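Putative Lipoprotein (Clostridium perfringens, PDB 5J7R) is of unknown function but, as a putative lipoprotein of the sporulation and spore germination family, is probably membrane-attached and may act in spore formation or germination. Local coordinates at residues A[24-29]-A[46-51]; A[92-97]-A[131-136]; A[28-33]-A[40-45]. All coordinates share one frame; numbering follows the deposited sequence.

Contact 1: residues A[24-29]-A[46-51]; sequences DIDLSL and EILVDG. With MG (magnesium ion), chain E.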
ATOM      1  N   ASP A  24      -7.836  -2.850  -0.069  1.00 56.55           N
ATOM      2  CA  ASP A  24      -7.768  -3.581   1.202  1.00 54.98           C
ATOM      3  C   ASP A  24      -6.819  -4.773   1.148  1.00 52.78           C
ATOM      4  O   ASP A  24      -6.705  -5.416   0.117  1.00 51.90           O
ATOM      5  CB  ASP A  24      -9.167  -4.086   1.619  1.00 60.56           C
ATOM      6  CG  ASP A  24     -10.150  -2.960   1.914  1.00 62.58           C
ATOM      7  OD1 ASP A  24      -9.733  -1.788   2.030  1.00 60.72           O
ATOM      8  OD2 ASP A  24     -11.364  -3.261   2.033  1.00 68.94           O
ATOM      9  N   ILE A  25      -6.137  -5.045   2.265  1.00 49.40           N
ATOM     10  CA  ILE A  25      -5.244  -6.206   2.375  1.00 48.11           C
ATOM     11  C   ILE A  25      -5.662  -6.936   3.654  1.00 46.29           C
ATOM     12  O   ILE A  25      -5.541  -6.409   4.747  1.00 46.10           O
ATOM     13  CB  ILE A  25      -3.741  -5.859   2.431  1.00 49.60           C
ATOM     14  CG1 ILE A  25      -3.384  -4.861   1.320  1.00 51.76           C
ATOM     15  CG2 ILE A  25      -2.905  -7.143   2.389  1.00 49.36           C
ATOM     16  CD1 ILE A  25      -1.947  -4.398   1.325  1.00 53.00           C
ATOM     17  N   ASP A  26      -6.159  -8.150   3.495  1.00 47.56           N
ATOM     18  CA  ASP A  26      -6.652  -8.919   4.610  1.00 50.92           C
ATOM     19  C   ASP A  26      -5.487  -9.748   5.148  1.00 51.74           C
ATOM     20  O   ASP A  26      -5.009 -10.638   4.470  1.00 54.33           O
ATOM     21  CB  ASP A  26      -7.823  -9.785   4.110  1.00 53.94           C
ATOM     22  CG  ASP A  26      -8.593 -10.440   5.227  1.00 55.23           C
ATOM     23  OD1 ASP A  26      -8.247 -10.201   6.407  1.00 57.27           O
ATOM     24  OD2 ASP A  26      -9.546 -11.195   4.916  1.00 58.17           O
ATOM     25  N   LEU A  27      -5.039  -9.440   6.364  1.00 48.76           N
ATOM     26  CA  LEU A  27      -3.901 -10.113   6.979  1.00 47.50           C
ATOM     27  C   LEU A  27      -4.160 -10.485   8.427  1.00 47.85           C
ATOM     28  O   LEU A  27      -5.222 -10.228   8.980  1.00 46.90           O
ATOM     29  CB  LEU A  27      -2.724  -9.134   7.048  1.00 48.04           C
ATOM     30  CG  LEU A  27      -2.206  -8.533   5.756  1.00 50.07           C
ATOM     31  CD1 LEU A  27      -1.148  -7.465   6.016  1.00 53.71           C
ATOM     32  CD2 LEU A  27      -1.650  -9.623   4.854  1.00 50.70           C
ATOM     33  N   SER A  28      -3.125 -11.031   9.048  1.00 48.94           N
ATOM     34  CA  SER A  28      -3.163 -11.399  10.458  1.00 52.75           C
ATOM     35  C   SER A  28      -2.048 -10.810  11.317  1.00 50.22           C
ATOM     36  O   SER A  28      -0.937 -10.526  10.850  1.00 47.26           O
ATOM     37  CB  SER A  28      -3.249 -12.944  10.652  1.00 54.20           C
ATOM     38  OG  SER A  28      -2.929 -13.630   9.450  1.00 62.25           O
ATOM     39  N   LEU A  29      -2.421 -10.578  12.568  1.00 49.14           N
ATOM     40  CA  LEU A  29      -1.513 -10.115  13.590  1.00 50.22           C
ATOM     41  C   LEU A  29      -1.382 -11.302  14.516  1.00 52.37           C
ATOM     42  O   LEU A  29      -2.395 -11.876  14.930  1.00 52.84           O
ATOM     43  CB  LEU A  29      -2.071  -8.933  14.366  1.00 48.60           C
ATOM     44  CG  LEU A  29      -2.254  -7.646  13.595  1.00 47.82           C
ATOM     45  CD1 LEU A  29      -2.926  -6.639  14.511  1.00 47.66           C
ATOM     46  CD2 LEU A  29      -0.918  -7.110  13.079  1.00 46.73           C
ATOM     47  N   GLU A  46      -7.231 -11.205  13.023  1.00 53.53           N
ATOM     48  CA  GLU A  46      -7.317 -10.544  11.710  1.00 55.19           C
ATOM     49  C   GLU A  46      -7.221  -9.005  11.705  1.00 53.38           C
ATOM     50  O   GLU A  46      -7.724  -8.327  12.591  1.00 55.82           O
ATOM     51  CB  GLU A  46      -8.648 -10.984  11.027  1.00 55.78           C
ATOM     52  CG  GLU A  46      -8.975 -10.261   9.707  1.00 59.54           C
ATOM     53  CD  GLU A  46     -10.376 -10.536   9.122  1.00 62.77           C
ATOM     54  OE1 GLU A  46     -11.319 -10.817   9.892  1.00 63.98           O
ATOM     55  OE2 GLU A  46     -10.553 -10.419   7.884  1.00 62.53           O
ATOM     56  N   ILE A  47      -6.590  -8.466  10.666  1.00 53.28           N
ATOM     57  CA  ILE A  47      -6.493  -7.015  10.468  1.00 51.94           C
ATOM     58  C   ILE A  47      -6.737  -6.719   8.986  1.00 51.90           C
ATOM     59  O   ILE A  47      -6.100  -7.297   8.129  1.00 53.70           O
ATOM     60  CB  ILE A  47      -5.150  -6.447  11.023  1.00 51.93           C
ATOM     61  CG1 ILE A  47      -5.091  -4.910  10.935  1.00 52.87           C
ATOM     62  CG2 ILE A  47      -3.926  -7.071  10.355  1.00 48.42           C
ATOM     63  CD1 ILE A  47      -4.043  -4.293  11.838  1.00 52.98           C
ATOM     64  N   LEU A  48      -7.743  -5.903   8.676  1.00 50.38           N
ATOM     65  CA  LEU A  48      -8.018  -5.548   7.321  1.00 50.56           C
ATOM     66  C   LEU A  48      -7.328  -4.206   7.157  1.00 48.55           C
ATOM     67  O   LEU A  48      -7.800  -3.174   7.634  1.00 49.33           O
ATOM     68  CB  LEU A  48      -9.512  -5.491   7.059  1.00 51.59           C
ATOM     69  CG  LEU A  48      -9.763  -5.292   5.565  1.00 53.90           C
ATOM     70  CD1 LEU A  48      -9.434  -6.533   4.743  1.00 52.65           C
ATOM     71  CD2 LEU A  48     -11.210  -4.954   5.382  1.00 59.70           C
ATOM     72  N   VAL A  49      -6.176  -4.245   6.498  1.00 45.84           N
ATOM     73  CA  VAL A  49      -5.401  -3.050   6.281  1.00 44.52           C
ATOM     74  C   VAL A  49      -5.969  -2.377   5.069  1.00 45.56           C
ATOM     75  O   VAL A  49      -5.961  -2.948   4.002  1.00 47.71           O
ATOM     76  CB  VAL A  49      -3.935  -3.385   5.963  1.00 43.14           C
ATOM     77  CG1 VAL A  49      -3.137  -2.122   5.696  1.00 46.85           C
ATOM     78  CG2 VAL A  49      -3.306  -4.181   7.091  1.00 44.53           C
ATOM     79  N   ASP A  50      -6.460  -1.166   5.248  1.00 48.14           N
ATOM     80  CA  ASP A  50      -7.008  -0.368   4.159  1.00 48.39           C
ATOM     81  C   ASP A  50      -5.843   0.425   3.573  1.00 44.29           C
ATOM     82  O   ASP A  50      -5.431   1.398   4.167  1.00 41.66           O
ATOM     83  CB  ASP A  50      -8.119   0.526   4.752  1.00 49.79           C
ATOM     84  CG  ASP A  50      -8.767   1.455   3.765  1.00 52.79           C
ATOM     85  OD1 ASP A  50      -8.115   2.042   2.906  1.00 54.65           O
ATOM     86  OD2 ASP A  50      -9.956   1.712   3.931  1.00 55.28           O
ATOM     87  N   GLY A  51      -5.329   0.002   2.409  1.00 43.89           N
ATOM     88  CA  GLY A  51      -4.158   0.651   1.801  1.00 45.40           C
ATOM     89  C   GLY A  51      -4.192   2.144   1.585  1.00 44.09           C
ATOM     90  O   GLY A  51      -3.214   2.833   1.877  1.00 44.51           O
TER
HETATM   91 MG    MG E 201     -11.901   2.075   2.696  1.00 61.67          MG
HETATM   92  O   HOH W   1     -10.875   0.663   1.177  1.00 57.99           O
HETATM   93  O   HOH W   2     -10.141   3.554   1.647  1.00 56.47           O
HETATM   94  O   HOH W   3     -12.963   2.809   1.287  1.00 55.40           O
HETATM   95  O   HOH W   4     -11.802   3.577   4.007  1.00 63.75           O
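With CG of L29 anti to its carbonyl carbon (chi1 -66°) and CG1 of I47 anti to its backbone N (chi1 -175°), both side chains lean over the same face of the two strands and cross there at a slant. I47 meets L29 with two branches: CG2 lies 3.7 Å from L29 CG, and I47 CD1 reaches L29 CD1. The next layer is made by L27 CD1 against V49 CG2, 4.1 Å apart. This apolar face, formed with I25, is largely covered by other copies of the protein: Y58 and L55 of a second subunit pack on I47 and V49, and L48 of a third on L27.

The backbones are antiparallel, with their axes 142° apart. I25 and V49 form one hydrogen-bonded pair, I25 N to V49 O at 2.7 Å and the return bond from V49 N to I25 O at 2.9 Å; L27 and I47 form the other. The opposite face is mixed. L48 forks there, its CD1 3.7 Å from D26 CB and its CD2 beside the carboxylate of D24.

At the far end D50 divides its carboxylate. OD2 of D50 binds the magnesium ion at 2.3 Å, while its OD1 caps E53 N and accepts a bond from a water on the metal. A second metal-bound water donates to D24 OD1 at 2.8 Å, making D24 an outer-shell ligand; the cation probably eases the closeness of the two acids. On the outer edge, D24, I25 and D26 pair with a parallel strand of a third subunit. The geometry is that of a twisted, two-stranded beta hairpin that leads, through the N-cap residue D50, straight into helix 51-65.

Contact 2: residues A[92-97]-A[131-136]; sequences IAIINL and NILVDN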
ATOM      1  N   ILE A  92     -14.375  11.015   1.068  1.00 68.52           N
ATOM      2  CA  ILE A  92     -13.912  12.059   1.971  1.00 65.52           C
ATOM      3  C   ILE A  92     -12.835  11.520   2.890  1.00 62.04           C
ATOM      4  O   ILE A  92     -12.986  10.436   3.458  1.00 61.39           O
ATOM      5  CB  ILE A  92     -15.082  12.589   2.835  1.00 68.31           C
ATOM      6  CG1 ILE A  92     -16.186  13.101   1.921  1.00 70.43           C
ATOM      7  CG2 ILE A  92     -14.616  13.683   3.809  1.00 65.87           C
ATOM      8  CD1 ILE A  92     -17.456  13.499   2.627  1.00 75.92           C
ATOM      9  N   ALA A  93     -11.762  12.293   3.036  1.00 58.74           N
ATOM     10  CA  ALA A  93     -10.664  11.949   3.918  1.00 57.76           C
ATOM     11  C   ALA A  93     -10.840  12.729   5.216  1.00 57.74           C
ATOM     12  O   ALA A  93     -10.751  13.955   5.224  1.00 54.60           O
ATOM     13  CB  ALA A  93      -9.341  12.294   3.272  1.00 58.93           C
ATOM     14  N   ILE A  94     -11.119  12.009   6.301  1.00 59.03           N
ATOM     15  CA  ILE A  94     -11.308  12.615   7.613  1.00 55.70           C
ATOM     16  C   ILE A  94      -9.935  12.692   8.245  1.00 53.90           C
ATOM     17  O   ILE A  94      -9.396  11.684   8.711  1.00 53.42           O
ATOM     18  CB  ILE A  94     -12.210  11.772   8.520  1.00 60.73           C
ATOM     19  CG1 ILE A  94     -13.549  11.555   7.888  1.00 64.49           C
ATOM     20  CG2 ILE A  94     -12.525  12.498   9.804  1.00 62.36           C
ATOM     21  CD1 ILE A  94     -14.316  10.463   8.573  1.00 70.94           C
ATOM     22  N   ILE A  95      -9.380  13.893   8.269  1.00 52.43           N
ATOM     23  CA  ILE A  95      -8.060  14.130   8.823  1.00 48.68           C
ATOM     24  C   ILE A  95      -8.247  14.724  10.202  1.00 54.34           C
ATOM     25  O   ILE A  95      -8.575  15.898  10.342  1.00 55.91           O
ATOM     26  CB  ILE A  95      -7.253  15.080   7.920  1.00 46.06           C
ATOM     27  CG1 ILE A  95      -7.221  14.531   6.493  1.00 44.71           C
ATOM     28  CG2 ILE A  95      -5.852  15.275   8.481  1.00 46.03           C
ATOM     29  CD1 ILE A  95      -6.611  15.465   5.472  1.00 46.89           C
ATOM     30  N   ASN A  96      -8.000  13.904  11.217  1.00 57.06           N
ATOM     31  CA  ASN A  96      -8.165  14.304  12.597  1.00 55.74           C
ATOM     32  C   ASN A  96      -6.835  14.721  13.207  1.00 53.56           C
ATOM     33  O   ASN A  96      -5.974  13.886  13.464  1.00 55.17           O
ATOM     34  CB  ASN A  96      -8.775  13.142  13.368  1.00 58.34           C
ATOM     35  CG  ASN A  96      -9.110  13.499  14.791  1.00 63.40           C
ATOM     36  OD1 ASN A  96      -9.277  14.678  15.134  1.00 61.47           O
ATOM     37  ND2 ASN A  96      -9.249  12.485  15.629  1.00 65.52           N
ATOM     38  N   LEU A  97      -6.698  16.019  13.476  1.00 55.75           N
ATOM     39  CA  LEU A  97      -5.465  16.591  14.025  1.00 57.45           C
ATOM     40  C   LEU A  97      -5.625  16.979  15.481  1.00 59.01           C
ATOM     41  O   LEU A  97      -6.733  17.016  15.999  1.00 63.48           O
ATOM     42  CB  LEU A  97      -5.072  17.832  13.213  1.00 56.46           C
ATOM     43  CG  LEU A  97      -4.932  17.628  11.694  1.00 56.86           C
ATOM     44  CD1 LEU A  97      -4.702  18.959  10.998  1.00 59.00           C
ATOM     45  CD2 LEU A  97      -3.824  16.639  11.345  1.00 55.49           C
ATOM     46  N   ASN A 131     -12.062  16.508   5.224  1.00 68.10           N
ATOM     47  CA  ASN A 131     -12.806  16.993   6.350  1.00 65.96           C
ATOM     48  C   ASN A 131     -11.804  17.017   7.490  1.00 62.57           C
ATOM     49  O   ASN A 131     -11.424  15.972   8.012  1.00 62.87           O
ATOM     50  CB  ASN A 131     -13.975  16.055   6.654  1.00 68.75           C
ATOM     51  CG  ASN A 131     -14.844  16.538   7.802  1.00 69.25           C
ATOM     52  OD1 ASN A 131     -14.799  17.698   8.196  1.00 70.24           O
ATOM     53  ND2 ASN A 131     -15.655  15.642   8.331  1.00 72.67           N
ATOM     54  N   ILE A 132     -11.351  18.212   7.850  1.00 63.18           N
ATOM     55  CA  ILE A 132     -10.384  18.372   8.929  1.00 61.88           C
ATOM     56  C   ILE A 132     -11.113  18.498  10.255  1.00 62.28           C
ATOM     57  O   ILE A 132     -12.066  19.249  10.368  1.00 64.53           O
ATOM     58  CB  ILE A 132      -9.473  19.591   8.705  1.00 60.26           C
ATOM     59  CG1 ILE A 132      -8.704  19.412   7.388  1.00 59.37           C
ATOM     60  CG2 ILE A 132      -8.519  19.750   9.891  1.00 60.34           C
ATOM     61  CD1 ILE A 132      -7.820  20.567   6.983  1.00 58.41           C
ATOM     62  N   LEU A 133     -10.647  17.741  11.240  1.00 63.05           N
ATOM     63  CA  LEU A 133     -11.201  17.741  12.585  1.00 65.20           C
ATOM     64  C   LEU A 133     -10.050  17.975  13.528  1.00 65.21           C
ATOM     65  O   LEU A 133      -8.900  17.690  13.201  1.00 65.45           O
ATOM     66  CB  LEU A 133     -11.828  16.387  12.951  1.00 66.00           C
ATOM     67  CG  LEU A 133     -12.924  15.760  12.112  1.00 67.97           C
ATOM     68  CD1 LEU A 133     -13.380  14.457  12.756  1.00 71.21           C
ATOM     69  CD2 LEU A 133     -14.094  16.690  11.927  1.00 70.14           C
ATOM     70  N   VAL A 134     -10.371  18.473  14.708  1.00 67.62           N
ATOM     71  CA  VAL A 134      -9.386  18.739  15.732  1.00 69.04           C
ATOM     72  C   VAL A 134      -9.888  18.060  16.994  1.00 71.75           C
ATOM     73  O   VAL A 134     -11.024  18.287  17.406  1.00 72.32           O
ATOM     74  CB  VAL A 134      -9.193  20.248  15.947  1.00 69.42           C
ATOM     75  CG1 VAL A 134      -8.190  20.511  17.061  1.00 71.35           C
ATOM     76  CG2 VAL A 134      -8.738  20.901  14.645  1.00 67.23           C
ATOM     77  N   ASP A 135      -9.051  17.205  17.581  1.00 74.57           N
ATOM     78  CA  ASP A 135      -9.393  16.457  18.805  1.00 77.58           C
ATOM     79  C   ASP A 135     -10.711  15.699  18.651  1.00 77.09           C
ATOM     80  O   ASP A 135     -11.586  15.764  19.519  1.00 79.60           O
ATOM     81  CB  ASP A 135      -9.453  17.389  20.014  1.00 82.23           C
ATOM     82  CG  ASP A 135      -9.611  16.638  21.339  1.00 91.64           C
ATOM     83  OD1 ASP A 135      -9.490  15.398  21.382  1.00 91.41           O
ATOM     84  OD2 ASP A 135      -9.856  17.299  22.358  1.00100.91           O
ATOM     85  N   ASN A 136     -10.839  15.004  17.525  0.50 73.43           N
ATOM     86  CA  ASN A 136     -12.011  14.195  17.171  0.50 74.10           C
ATOM     87  C   ASN A 136     -13.301  15.016  17.008  0.50 74.77           C
ATOM     88  O   ASN A 136     -14.377  14.442  16.869  0.50 76.29           O
ATOM     89  CB  ASN A 136     -12.246  13.083  18.208  0.50 77.14           C
ATOM     90  CG  ASN A 136     -13.027  11.915  17.638  0.50 76.65           C
ATOM     91  OD1 ASN A 136     -13.329  11.879  16.447  0.50 73.35           O
ATOM     92  ND2 ASN A 136     -13.341  10.944  18.486  0.50 80.38           N
TER
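N96 and N136 meet through a side chain and a backbone: in the conformer of N136 described, N96 OD1 accepts the N-H of N136 over 2.9 Å. The approach is bent, with an angle of 114° at OD1, and the donor stands somewhat off the plane of the amide. The other end of the same amide is used too, for N96 ND2 bonds to OG of S85 on the neighbouring strand 83-89. Both ends of this buried group are then satisfied, and the pair of bonds would fix its rotation. CG of N96 lies anti to the backbone N (chi1 -175°), which carries the amide over to the turn after strand 129-134.

Main-chain polar atoms are matched in the alternating pattern of parallel strands. A93 O takes the N-H of N131 at 2.9 Å, N131 O takes that of I95, I95 O takes that of L133, and L133 O receives L97 N at 2.8 Å. The last acceptor, L97 O, is reached by D135 N at 2.8 Å, nearly along the C=O axis (171°), and also by the CA of V134 at 3.2 Å.

These strands are the two parallel arms of a beta-alpha-beta crossover through helix 107-121. That helix covers the face bearing I95 and I132, where I117 touches both, and L97 CD1 lies against I132 CG2 on the same side. On its other edge strand 92-97 makes backbone bonds with strand 83-89, so it is central in a three-stranded mixed sheet.

The face away from the helix has its own apolar pair. I94 CG2 meets L133 CD1 at 3.6 Å, the two side chains crossing at a slant, and nearer the start of the strands I92 CG2 touches N131 CB at 3.8 Å.

Contact 3: residues A[28-33]-A[40-45]; sequences SLYFDG and PKIEQQ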
ATOM      1  N   SER A  28      -3.125 -11.031   9.048  1.00 48.94           N
ATOM      2  CA  SER A  28      -3.163 -11.399  10.458  1.00 52.75           C
ATOM      3  C   SER A  28      -2.048 -10.810  11.317  1.00 50.22           C
ATOM      4  O   SER A  28      -0.937 -10.526  10.850  1.00 47.26           O
ATOM      5  CB  SER A  28      -3.249 -12.944  10.652  1.00 54.20           C
ATOM      6  OG  SER A  28      -2.929 -13.630   9.450  1.00 62.25           O
ATOM      7  N   LEU A  29      -2.421 -10.578  12.568  1.00 49.14           N
ATOM      8  CA  LEU A  29      -1.513 -10.115  13.590  1.00 50.22           C
ATOM      9  C   LEU A  29      -1.382 -11.302  14.516  1.00 52.37           C
ATOM     10  O   LEU A  29      -2.395 -11.876  14.930  1.00 52.84           O
ATOM     11  CB  LEU A  29      -2.071  -8.933  14.366  1.00 48.60           C
ATOM     12  CG  LEU A  29      -2.254  -7.646  13.595  1.00 47.82           C
ATOM     13  CD1 LEU A  29      -2.926  -6.639  14.511  1.00 47.66           C
ATOM     14  CD2 LEU A  29      -0.918  -7.110  13.079  1.00 46.73           C
ATOM     15  N   TYR A  30      -0.147 -11.684  14.817  1.00 54.07           N
ATOM     16  CA  TYR A  30       0.110 -12.814  15.690  1.00 55.32           C
ATOM     17  C   TYR A  30       0.482 -12.354  17.073  1.00 55.23           C
ATOM     18  O   TYR A  30       1.521 -11.733  17.263  1.00 57.43           O
ATOM     19  CB  TYR A  30       1.219 -13.688  15.125  1.00 56.08           C
ATOM     20  CG  TYR A  30       0.833 -14.379  13.854  1.00 58.06           C
ATOM     21  CD1 TYR A  30       0.989 -13.757  12.641  1.00 59.26           C
ATOM     22  CD2 TYR A  30       0.309 -15.677  13.870  1.00 63.36           C
ATOM     23  CE1 TYR A  30       0.639 -14.385  11.465  1.00 64.57           C
ATOM     24  CE2 TYR A  30      -0.037 -16.324  12.694  1.00 63.44           C
ATOM     25  CZ  TYR A  30       0.133 -15.669  11.491  1.00 65.19           C
ATOM     26  OH  TYR A  30      -0.212 -16.266  10.307  1.00 66.39           O
ATOM     27  N   PHE A  31      -0.391 -12.651  18.031  1.00 57.03           N
ATOM     28  CA  PHE A  31      -0.175 -12.303  19.430  1.00 58.88           C
ATOM     29  C   PHE A  31       0.108 -13.551  20.254  1.00 60.00           C
ATOM     30  O   PHE A  31       0.120 -14.666  19.728  1.00 63.33           O
ATOM     31  CB  PHE A  31      -1.367 -11.531  19.989  1.00 56.28           C
ATOM     32  CG  PHE A  31      -1.523 -10.176  19.387  1.00 58.28           C
ATOM     33  CD1 PHE A  31      -0.715  -9.125  19.811  1.00 58.71           C
ATOM     34  CD2 PHE A  31      -2.483  -9.929  18.415  1.00 57.25           C
ATOM     35  CE1 PHE A  31      -0.851  -7.865  19.257  1.00 57.70           C
ATOM     36  CE2 PHE A  31      -2.628  -8.668  17.869  1.00 55.76           C
ATOM     37  CZ  PHE A  31      -1.814  -7.637  18.291  1.00 56.78           C
ATOM     38  N   ASP A  32       0.354 -13.353  21.543  1.00 63.72           N
ATOM     39  CA  ASP A  32       0.663 -14.456  22.446  1.00 69.58           C
ATOM     40  C   ASP A  32      -0.610 -15.214  22.856  1.00 70.99           C
ATOM     41  O   ASP A  32      -1.496 -14.655  23.510  1.00 71.03           O
ATOM     42  CB  ASP A  32       1.387 -13.907  23.686  1.00 71.88           C
ATOM     43  CG  ASP A  32       1.899 -14.994  24.611  1.00 73.44           C
ATOM     44  OD1 ASP A  32       1.853 -16.184  24.251  1.00 80.21           O
ATOM     45  OD2 ASP A  32       2.376 -14.651  25.710  1.00 79.15           O
ATOM     46  N   GLY A  33      -0.694 -16.479  22.454  1.00 73.23           N
ATOM     47  CA  GLY A  33      -1.835 -17.349  22.792  1.00 78.91           C
ATOM     48  C   GLY A  33      -1.420 -18.504  23.702  1.00 79.98           C
ATOM     49  O   GLY A  33      -2.065 -19.555  23.705  1.00 75.46           O
ATOM     50  N   PRO A  40       5.563 -22.259  23.876  1.00 94.86           N
ATOM     51  CA  PRO A  40       5.131 -20.921  23.470  1.00 89.93           C
ATOM     52  C   PRO A  40       4.297 -21.038  22.201  1.00 88.12           C
ATOM     53  O   PRO A  40       4.686 -21.730  21.250  1.00 86.44           O
ATOM     54  CB  PRO A  40       6.443 -20.174  23.235  1.00 90.17           C
ATOM     55  CG  PRO A  40       7.425 -21.225  22.878  1.00 95.25           C
ATOM     56  CD  PRO A  40       6.989 -22.487  23.577  1.00 95.65           C
ATOM     57  N   LYS A  41       3.154 -20.366  22.200  1.00 87.51           N
ATOM     58  CA  LYS A  41       2.232 -20.426  21.087  1.00 82.18           C
ATOM     59  C   LYS A  41       1.676 -19.061  20.686  1.00 74.51           C
ATOM     60  O   LYS A  41       1.387 -18.230  21.535  1.00 69.46           O
ATOM     61  CB  LYS A  41       1.114 -21.384  21.483  1.00 81.63           C
ATOM     62  CG  LYS A  41       0.005 -21.516  20.463  1.00 84.26           C
ATOM     63  CD  LYS A  41      -0.814 -22.829  20.660  1.00 85.69           C
ATOM     64  CE  LYS A  41      -0.180 -24.010  19.904  1.00 86.06           C
ATOM     65  NZ  LYS A  41      -0.861 -25.321  20.115  1.00 83.32           N
ATOM     66  N   ILE A  42       1.529 -18.854  19.379  1.00 71.74           N
ATOM     67  CA  ILE A  42       1.000 -17.601  18.838  1.00 68.20           C
ATOM     68  C   ILE A  42      -0.308 -17.877  18.090  1.00 68.10           C
ATOM     69  O   ILE A  42      -0.429 -18.887  17.406  1.00 66.23           O
ATOM     70  CB  ILE A  42       2.032 -16.880  17.934  1.00 65.57           C
ATOM     71  CG1 ILE A  42       2.485 -17.778  16.775  1.00 67.65           C
ATOM     72  CG2 ILE A  42       3.244 -16.454  18.757  1.00 64.90           C
ATOM     73  CD1 ILE A  42       3.490 -17.135  15.834  1.00 68.93           C
ATOM     74  N   GLU A  43      -1.283 -16.991  18.260  1.00 66.95           N
ATOM     75  CA  GLU A  43      -2.593 -17.099  17.601  1.00 70.36           C
ATOM     76  C   GLU A  43      -2.867 -15.830  16.773  1.00 64.40           C
ATOM     77  O   GLU A  43      -2.447 -14.736  17.127  1.00 61.02           O
ATOM     78  CB  GLU A  43      -3.701 -17.415  18.630  1.00 77.41           C
ATOM     79  CG  GLU A  43      -3.904 -18.895  18.873  1.00 87.77           C
ATOM     80  CD  GLU A  43      -4.819 -19.175  20.042  1.00 93.72           C
ATOM     81  OE1 GLU A  43      -4.574 -20.150  20.795  1.00 99.40           O
ATOM     82  OE2 GLU A  43      -5.762 -18.385  20.234  1.00 98.80           O
ATOM     83  N   GLN A  44      -3.539 -16.002  15.648  1.00 59.77           N
ATOM     84  CA  GLN A  44      -3.839 -14.906  14.779  1.00 59.83           C
ATOM     85  C   GLN A  44      -5.034 -14.099  15.213  1.00 58.58           C
ATOM     86  O   GLN A  44      -5.968 -14.619  15.798  1.00 64.67           O
ATOM     87  CB  GLN A  44      -4.215 -15.433  13.386  1.00 60.43           C
ATOM     88  CG  GLN A  44      -3.159 -16.239  12.655  1.00 65.34           C
ATOM     89  CD  GLN A  44      -3.677 -16.840  11.357  1.00 68.51           C
ATOM     90  OE1 GLN A  44      -4.875 -17.062  11.212  1.00 78.75           O
ATOM     91  NE2 GLN A  44      -2.779 -17.136  10.421  1.00 70.90           N
ATOM     92  N   GLN A  45      -4.992 -12.824  14.857  1.00 59.91           N
ATOM     93  CA  GLN A  45      -6.083 -11.873  15.055  1.00 56.47           C
ATOM     94  C   GLN A  45      -6.118 -11.139  13.720  1.00 54.58           C
ATOM     95  O   GLN A  45      -5.136 -10.518  13.319  1.00 53.71           O
ATOM     96  CB  GLN A  45      -5.822 -10.893  16.179  1.00 56.82           C
ATOM     97  CG  GLN A  45      -6.915  -9.844  16.307  1.00 59.78           C
ATOM     98  CD  GLN A  45      -6.709  -8.792  17.430  1.00 62.68           C
ATOM     99  OE1 GLN A  45      -6.728  -7.624  17.117  1.00 65.62           O
ATOM    100  NE2 GLN A  45      -6.468  -9.188  18.702  1.00 64.92           N
TER
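Y30 and Q44 lie side by side across the outer half of a beta hairpin, pointing the same way from a non-hydrogen-bonded pair, and form the tight part of the contact. Both have CG anti to the carbonyl carbon (chi1 -67° for Y30, -61° for Q44), which runs them out in step. Q44 CG is pressed against the ring, 3.1 Å from Y30 CE2, a short approach for two carbons. Q44 NE2 then donates to Y30 OH over 2.7 Å, with the hydroxyl close to the amide plane; ring and amide planes stand 65° apart. Although exposed overall, Q44 is thus held by Y30. I42 supports the same ring from further along: its CG1 occupies the crowded position between backbone N and carbonyl carbon, and its CD1 comes 4.0 Å from Y30 CD2. On the other face Q45 lays its aliphatic chain along the F31 ring, CB 4.1 Å from F31 CD2.

The backbone pairing is regular but lengthens toward the turn. L29 N to Q45 O and Q45 N to L29 O are both 2.8 Å; F31 N to E43 O and E43 N to F31 O are both 3.1 Å. Strand 24-32 is also covered by a second subunit, where A119 and A74 of that chain pack on Y30 and F31, and K109 of that chain makes a salt bridge to D32 OD2.

The looser side belongs to K41, whose end leads away from the partner segment, and to E43, whose OE1 stays 3.9 Å from G33 O. Toward the turn the side chains of D32 and I42 diverge, and T34 takes over: its OG1 is hydrogen-bonded to both D32 OD1 and K41 N. The last bond between the two segments here runs from G33 N to K41 O, at 2.9 Å.

Contacts 1 and 3 are successive halves of one hairpin and share S28 and L29; contact 2 belongs to a separate mixed sheet. All are partly buried. The centre of contact 2 is about 7 Å from the centre of the chain, against about 19 Å and 30 Å for the centres of contacts 1 and 3; half its touching residues are buried, while contact 3, the most peripheral, has the fewest. Its face bearing I95 and I132 is covered by the chain's own helix 107-121. The hairpin borrows its cover: both halves pack on the second subunit, and contact 1 extends its sheet into the third. Chemistry follows place, from magnesium site to intersubunit polar bonds.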